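Local coordinates for aminoacyl-tRNA synthetase-interacting multifunctional protein p43 (Plasmodium vivax, PDB 6IPA) that probably binds tRNA through its EMAP II-like domain, which contains an OB-fold, as expected of a partner of aminoacyl-tRNA synthetases, at residues 45-56 with 93-103. Residues are numbered along the deposited sequence; the frame is centred on the assembly and turned at random.
Sequences RLNIIVGYVEEV and LLHKYVLVLAN
Y52 lies beside Y97, at the start of strand 97-101, and reaches H95 in the loop before it, each part of its side chain meeting something different. CB continues on the face of the sheet shared with Y97, and with CG anti to the backbone N (chi1 -174°) the ring extends toward Y97 and H95. Y52 CD1 sits over one face of the Y97 ring, offset toward the rim, and lies 3.8 Å from Y97 CE2; the two planes meet obliquely, at 41°. Farther out, Y52 CE1 comes within 3.2 Å of H95 O. The phenol end then slides alongside the H95 imidazole, with Y52 OH 3.1 Å from H95 CG. These rings are almost parallel (3°), but their centroids are 5.3 Å apart, evidence of a slid pair with little overlap rather than a full stack. L94 CG lies over the centre of one H95 face.

Beyond this cluster, strands 48-56 and 97-101 pair antiparallel. I49 with V100 and G51 with V98 are hydrogen-bonded pairs, each joined by two bonds, and V53 N to K96 O continues the ladder into the type II turn L93-K96. On the face carrying I49 and V100, I49 CD1 touches A102 CB at 3.4 Å. At the far end the N103 carboxamide works both ways: ND2 donates to R45 O at 3.1 Å, in the carbonyl plane, while OD1 receives a weak bond from N47 N. N103 ND2 also bonds to D154 O.

Both strands belong to the putative tRNA-binding domain of the OB clan; the order 78-82, 66-71, 48-58, 97-101 is consistent with the first and fourth strands of an OB barrel lying side by side. At E54-E55, opposite K69, strand 48-58 forms a classic beta bulge. Helix 165-169 packs through F166 on L46 and L101, while W187 of strand 185-189 meets I48 and L99.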
ATOM      1  N   ARG A  45      -0.947   5.435 -13.231  1.00 40.54           N
ATOM      2  CA  ARG A  45      -1.017   4.038 -13.628  1.00 40.04           C
ATOM      3  C   ARG A  45      -1.139   3.085 -12.457  1.00 39.74           C
ATOM      4  O   ARG A  45      -1.560   1.955 -12.639  1.00 39.13           O
ATOM      5  CB  ARG A  45       0.199   3.658 -14.468  1.00 39.34           C
ATOM      6  CG  ARG A  45       0.141   4.228 -15.865  1.00 39.37           C
ATOM      7  CD  ARG A  45       1.346   3.889 -16.732  1.00 38.27           C
ATOM      8  NE  ARG A  45       1.247   2.520 -17.159  1.00 38.80           N
ATOM      9  CZ  ARG A  45       2.171   1.877 -17.864  1.00 39.82           C
ATOM     10  NH1 ARG A  45       3.305   2.492 -18.278  1.00 40.16           N
ATOM     11  NH2 ARG A  45       1.955   0.603 -18.159  1.00 39.35           N
ATOM     12  N   LEU A  46      -0.771   3.561 -11.266  1.00 39.25           N
ATOM     13  CA  LEU A  46      -1.005   2.855 -10.025  1.00 37.03           C
ATOM     14  C   LEU A  46      -2.403   3.095  -9.530  1.00 34.83           C
ATOM     15  O   LEU A  46      -2.835   4.216  -9.445  1.00 32.06           O
ATOM     16  CB  LEU A  46      -0.025   3.318  -8.911  1.00 36.87           C
ATOM     17  CG  LEU A  46       1.455   3.305  -9.250  1.00 36.55           C
ATOM     18  CD1 LEU A  46       2.271   3.632  -8.026  1.00 36.40           C
ATOM     19  CD2 LEU A  46       1.854   1.976  -9.836  1.00 36.55           C
ATOM     20  N   ASN A  47      -3.049   2.010  -9.101  1.00 35.53           N
ATOM     21  CA  ASN A  47      -4.337   2.055  -8.340  1.00 34.28           C
ATOM     22  C   ASN A  47      -4.114   1.796  -6.918  1.00 35.18           C
ATOM     23  O   ASN A  47      -4.153   0.661  -6.539  1.00 37.31           O
ATOM     24  CB  ASN A  47      -5.251   0.937  -8.792  1.00 33.49           C
ATOM     25  CG  ASN A  47      -6.625   1.079  -8.268  1.00 33.03           C
ATOM     26  OD1 ASN A  47      -7.096   2.179  -7.983  1.00 33.25           O
ATOM     27  ND2 ASN A  47      -7.317  -0.031  -8.184  1.00 33.16           N
ATOM     28  N   ILE A  48      -3.877   2.843  -6.129  1.00 37.09           N
ATOM     29  CA  ILE A  48      -3.636   2.775  -4.700  1.00 36.16           C
ATOM     30  C   ILE A  48      -4.929   3.058  -3.930  1.00 36.37           C
ATOM     31  O   ILE A  48      -5.480   4.146  -4.010  1.00 38.88           O
ATOM     32  CB  ILE A  48      -2.566   3.815  -4.300  1.00 37.52           C
ATOM     33  CG1 ILE A  48      -1.190   3.396  -4.841  1.00 37.65           C
ATOM     34  CG2 ILE A  48      -2.471   3.927  -2.784  1.00 38.28           C
ATOM     35  CD1 ILE A  48      -0.157   4.508  -4.831  1.00 37.91           C
ATOM     36  N   ILE A  49      -5.415   2.098  -3.166  1.00 35.81           N
ATOM     37  CA  ILE A  49      -6.722   2.236  -2.530  1.00 35.12           C
ATOM     38  C   ILE A  49      -6.675   1.896  -1.028  1.00 36.13           C
ATOM     39  O   ILE A  49      -5.816   1.144  -0.582  1.00 36.91           O
ATOM     40  CB  ILE A  49      -7.745   1.375  -3.253  1.00 34.20           C
ATOM     41  CG1 ILE A  49      -7.307  -0.058  -3.262  1.00 33.81           C
ATOM     42  CG2 ILE A  49      -7.908   1.835  -4.711  1.00 34.49           C
ATOM     43  CD1 ILE A  49      -8.337  -0.985  -3.863  1.00 34.62           C
ATOM     44  N   VAL A  50      -7.605   2.458  -0.267  1.00 37.56           N
ATOM     45  CA  VAL A  50      -7.673   2.230   1.146  1.00 39.22           C
ATOM     46  C   VAL A  50      -8.429   0.957   1.424  1.00 39.14           C
ATOM     47  O   VAL A  50      -9.508   0.725   0.869  1.00 37.29           O
ATOM     48  CB  VAL A  50      -8.340   3.357   1.909  1.00 41.00           C
ATOM     49  CG1 VAL A  50      -7.788   4.701   1.468  1.00 41.93           C
ATOM     50  CG2 VAL A  50      -9.815   3.348   1.678  1.00 43.58           C
ATOM     51  N   GLY A  51      -7.825   0.133   2.267  1.00 38.45           N
ATOM     52  CA  GLY A  51      -8.507  -1.019   2.823  1.00 41.32           C
ATOM     53  C   GLY A  51      -8.479  -1.061   4.347  1.00 40.69           C
ATOM     54  O   GLY A  51      -7.678  -0.401   5.000  1.00 43.65           O
ATOM     55  N   TYR A  52      -9.384  -1.841   4.899  1.00 41.23           N
ATOM     56  CA  TYR A  52      -9.466  -2.124   6.346  1.00 39.20           C
ATOM     57  C   TYR A  52      -8.921  -3.506   6.559  1.00 39.08           C
ATOM     58  O   TYR A  52      -9.438  -4.465   5.974  1.00 35.34           O
ATOM     59  CB  TYR A  52     -10.917  -2.163   6.773  1.00 40.01           C
ATOM     60  CG  TYR A  52     -11.142  -2.311   8.251  1.00 42.02           C
ATOM     61  CD1 TYR A  52     -10.558  -1.430   9.150  1.00 43.53           C
ATOM     62  CD2 TYR A  52     -11.979  -3.307   8.759  1.00 43.14           C
ATOM     63  CE1 TYR A  52     -10.775  -1.549  10.515  1.00 43.98           C
ATOM     64  CE2 TYR A  52     -12.228  -3.413  10.110  1.00 43.21           C
ATOM     65  CZ  TYR A  52     -11.614  -2.531  10.986  1.00 43.59           C
ATOM     66  OH  TYR A  52     -11.784  -2.626  12.342  1.00 43.63           O
ATOM     67  N   VAL A  53      -7.878  -3.607   7.394  1.00 40.26           N
ATOM     68  CA  VAL A  53      -7.295  -4.906   7.733  1.00 43.05           C
ATOM     69  C   VAL A  53      -8.244  -5.686   8.672  1.00 46.73           C
ATOM     70  O   VAL A  53      -8.342  -5.384   9.863  1.00 50.74           O
ATOM     71  CB  VAL A  53      -5.925  -4.719   8.424  1.00 42.83           C
ATOM     72  CG1 VAL A  53      -5.350  -6.058   8.792  1.00 42.10           C
ATOM     73  CG2 VAL A  53      -4.951  -3.931   7.522  1.00 44.20           C
ATOM     74  N   GLU A  54      -8.958  -6.668   8.141  1.00 47.84           N
ATOM     75  CA  GLU A  54      -9.825  -7.505   8.969  1.00 48.35           C
ATOM     76  C   GLU A  54      -9.104  -8.476   9.911  1.00 49.88           C
ATOM     77  O   GLU A  54      -9.523  -8.627  11.045  1.00 51.69           O
ATOM     78  CB  GLU A  54     -10.739  -8.291   8.065  1.00 46.75           C
ATOM     79  CG  GLU A  54     -11.786  -7.395   7.444  1.00 45.10           C
ATOM     80  CD  GLU A  54     -12.803  -8.177   6.681  1.00 44.22           C
ATOM     81  OE1 GLU A  54     -12.556  -9.382   6.458  1.00 41.75           O
ATOM     82  OE2 GLU A  54     -13.821  -7.567   6.283  1.00 46.22           O
ATOM     83  N   GLU A  55      -8.050  -9.136   9.426  1.00 49.98           N
ATOM     84  CA  GLU A  55      -7.355 -10.232  10.140  1.00 51.19           C
ATOM     85  C   GLU A  55      -5.855 -10.240   9.879  1.00 52.83           C
ATOM     86  O   GLU A  55      -5.424 -10.060   8.737  1.00 53.27           O
ATOM     87  CB  GLU A  55      -7.859 -11.609   9.720  1.00 51.72           C
ATOM     88  CG  GLU A  55      -9.094 -12.112  10.436  1.00 56.01           C
ATOM     89  CD  GLU A  55      -9.477 -13.537  10.032  1.00 60.16           C
ATOM     90  OE1 GLU A  55      -8.676 -14.502  10.250  1.00 60.77           O
ATOM     91  OE2 GLU A  55     -10.584 -13.692   9.472  1.00 62.97           O
ATOM     92  N   VAL A  56      -5.076 -10.477  10.943  1.00 52.45           N
ATOM     93  CA  VAL A  56      -3.665 -10.797  10.848  1.00 50.68           C
ATOM     94  C   VAL A  56      -3.464 -12.240  11.266  1.00 52.97           C
ATOM     95  O   VAL A  56      -3.916 -12.649  12.325  1.00 55.18           O
ATOM     96  CB  VAL A  56      -2.833  -9.928  11.785  1.00 50.30           C
ATOM     97  CG1 VAL A  56      -1.350 -10.090  11.490  1.00 51.42           C
ATOM     98  CG2 VAL A  56      -3.249  -8.494  11.629  1.00 51.56           C
ATOM     99  N   LEU A  93      -1.185  -3.903  13.142  1.00 51.08           N
ATOM    100  CA  LEU A  93      -1.752  -3.960  11.847  1.00 49.54           C
ATOM    101  C   LEU A  93      -3.276  -4.180  11.900  1.00 50.18           C
ATOM    102  O   LEU A  93      -4.017  -3.681  11.013  1.00 48.35           O
ATOM    103  CB  LEU A  93      -1.115  -5.142  11.104  1.00 48.79           C
ATOM    104  CG  LEU A  93       0.402  -5.231  10.930  1.00 47.91           C
ATOM    105  CD1 LEU A  93       0.810  -6.498  10.185  1.00 46.92           C
ATOM    106  CD2 LEU A  93       0.888  -4.032  10.146  1.00 48.44           C
ATOM    107  N   LEU A  94      -3.737  -4.937  12.907  1.00 46.72           N
ATOM    108  CA  LEU A  94      -5.113  -5.380  12.939  1.00 46.08           C
ATOM    109  C   LEU A  94      -6.049  -4.181  12.952  1.00 45.00           C
ATOM    110  O   LEU A  94      -5.792  -3.174  13.590  1.00 47.98           O
ATOM    111  CB  LEU A  94      -5.386  -6.304  14.159  1.00 47.10           C
ATOM    112  CG  LEU A  94      -6.739  -7.030  14.155  1.00 45.86           C
ATOM    113  CD1 LEU A  94      -6.824  -8.059  13.048  1.00 45.64           C
ATOM    114  CD2 LEU A  94      -7.040  -7.709  15.470  1.00 48.29           C
ATOM    115  N   HIS A  95      -7.138  -4.265  12.212  1.00 43.35           N
ATOM    116  CA  HIS A  95      -8.147  -3.212  12.290  1.00 42.00           C
ATOM    117  C   HIS A  95      -7.635  -1.801  11.956  1.00 40.25           C
ATOM    118  O   HIS A  95      -8.243  -0.809  12.310  1.00 37.43           O
ATOM    119  CB  HIS A  95      -8.863  -3.275  13.643  1.00 41.29           C
ATOM    120  CG  HIS A  95      -9.743  -4.479  13.768  1.00 42.79           C
ATOM    121  ND1 HIS A  95     -10.216  -4.953  14.981  1.00 41.65           N
ATOM    122  CD2 HIS A  95     -10.218  -5.329  12.819  1.00 43.13           C
ATOM    123  CE1 HIS A  95     -10.945  -6.029  14.768  1.00 42.09           C
ATOM    124  NE2 HIS A  95     -10.974  -6.277  13.467  1.00 43.90           N
ATOM    125  N   LYS A  96      -6.531  -1.730  11.223  1.00 42.34           N
ATOM    126  CA  LYS A  96      -6.082  -0.472  10.614  1.00 42.39           C
ATOM    127  C   LYS A  96      -6.671  -0.309   9.209  1.00 42.19           C
ATOM    128  O   LYS A  96      -7.046  -1.288   8.532  1.00 43.04           O
ATOM    129  CB  LYS A  96      -4.557  -0.412  10.512  1.00 43.25           C
ATOM    130  CG  LYS A  96      -3.828  -0.463  11.836  1.00 45.14           C
ATOM    131  CD  LYS A  96      -4.139   0.718  12.724  1.00 45.82           C
ATOM    132  CE  LYS A  96      -3.534   0.476  14.105  1.00 50.13           C
ATOM    133  NZ  LYS A  96      -2.053   0.199  14.047  1.00 49.82           N
ATOM    134  N   TYR A  97      -6.738   0.958   8.814  1.00 41.83           N
ATOM    135  CA  TYR A  97      -7.059   1.401   7.458  1.00 41.56           C
ATOM    136  C   TYR A  97      -5.713   1.567   6.775  1.00 40.68           C
ATOM    137  O   TYR A  97      -4.881   2.358   7.226  1.00 40.56           O
ATOM    138  CB  TYR A  97      -7.880   2.733   7.477  1.00 40.09           C
ATOM    139  CG  TYR A  97      -9.353   2.515   7.779  1.00 40.25           C
ATOM    140  CD1 TYR A  97     -10.259   2.243   6.771  1.00 41.78           C
ATOM    141  CD2 TYR A  97      -9.827   2.546   9.081  1.00 41.24           C
ATOM    142  CE1 TYR A  97     -11.605   2.023   7.047  1.00 42.26           C
ATOM    143  CE2 TYR A  97     -11.155   2.315   9.378  1.00 41.60           C
ATOM    144  CZ  TYR A  97     -12.041   2.051   8.356  1.00 43.15           C
ATOM    145  OH  TYR A  97     -13.368   1.849   8.654  1.00 43.94           O
ATOM    146  N   VAL A  98      -5.478   0.818   5.697  1.00 40.85           N
ATOM    147  CA  VAL A  98      -4.153   0.844   5.079  1.00 40.41           C
ATOM    148  C   VAL A  98      -4.310   1.254   3.635  1.00 41.26           C
ATOM    149  O   VAL A  98      -5.457   1.379   3.148  1.00 39.30           O
ATOM    150  CB  VAL A  98      -3.433  -0.495   5.217  1.00 40.50           C
ATOM    151  CG1 VAL A  98      -3.168  -0.767   6.676  1.00 41.65           C
ATOM    152  CG2 VAL A  98      -4.256  -1.626   4.626  1.00 40.63           C
ATOM    153  N   LEU A  99      -3.160   1.512   2.988  1.00 41.45           N
ATOM    154  CA  LEU A  99      -3.102   1.840   1.557  1.00 41.23           C
ATOM    155  C   LEU A  99      -2.631   0.668   0.754  1.00 39.71           C
ATOM    156  O   LEU A  99      -1.482   0.266   0.851  1.00 42.07           O
ATOM    157  CB  LEU A  99      -2.168   3.007   1.314  1.00 40.96           C
ATOM    158  CG  LEU A  99      -2.647   4.321   1.976  1.00 42.23           C
ATOM    159  CD1 LEU A  99      -2.087   5.518   1.194  1.00 42.79           C
ATOM    160  CD2 LEU A  99      -4.164   4.461   2.102  1.00 40.26           C
ATOM    161  N   VAL A 100      -3.530   0.113  -0.044  1.00 37.68           N
ATOM    162  CA  VAL A 100      -3.195  -1.052  -0.868  1.00 36.05           C
ATOM    163  C   VAL A 100      -2.968  -0.664  -2.312  1.00 35.08           C
ATOM    164  O   VAL A 100      -3.860  -0.065  -2.916  1.00 33.93           O
ATOM    165  CB  VAL A 100      -4.344  -2.101  -0.820  1.00 35.63           C
ATOM    166  CG1 VAL A 100      -4.005  -3.306  -1.678  1.00 35.69           C
ATOM    167  CG2 VAL A 100      -4.589  -2.533   0.620  1.00 35.67           C
ATOM    168  N   LEU A 101      -1.804  -1.024  -2.860  1.00 35.17           N
ATOM    169  CA  LEU A 101      -1.565  -1.067  -4.320  1.00 34.49           C
ATOM    170  C   LEU A 101      -2.343  -2.245  -4.910  1.00 34.42           C
ATOM    171  O   LEU A 101      -1.844  -3.369  -5.024  1.00 34.13           O
ATOM    172  CB  LEU A 101      -0.063  -1.178  -4.667  1.00 34.33           C
ATOM    173  CG  LEU A 101       0.279  -1.290  -6.160  1.00 34.42           C
ATOM    174  CD1 LEU A 101      -0.275  -0.109  -6.921  1.00 34.26           C
ATOM    175  CD2 LEU A 101       1.786  -1.354  -6.449  1.00 34.81           C
ATOM    176  N   ALA A 102      -3.570  -1.964  -5.333  1.00 34.05           N
ATOM    177  CA  ALA A 102      -4.524  -2.999  -5.765  1.00 33.54           C
ATOM    178  C   ALA A 102      -4.284  -3.708  -7.085  1.00 33.74           C
ATOM    179  O   ALA A 102      -4.762  -4.819  -7.285  1.00 32.26           O
ATOM    180  CB  ALA A 102      -5.912  -2.385  -5.776  1.00 33.97           C
ATOM    181  N   ASN A 103      -3.538  -3.096  -8.002  1.00 36.42           N
ATOM    182  CA  ASN A 103      -3.480  -3.598  -9.388  1.00 37.26           C
ATOM    183  C   ASN A 103      -2.279  -4.411  -9.791  1.00 40.15           C
ATOM    184  O   ASN A 103      -2.102  -4.741 -10.982  1.00 40.49           O
ATOM    185  CB  ASN A 103      -3.736  -2.489 -10.396  1.00 38.28           C
ATOM    186  CG  ASN A 103      -2.654  -1.410 -10.436  1.00 37.37           C
ATOM    187  OD1 ASN A 103      -1.955  -1.130  -9.453  1.00 39.57           O
ATOM    188  ND2 ASN A 103      -2.530  -0.784 -11.589  1.00 36.22           N
TER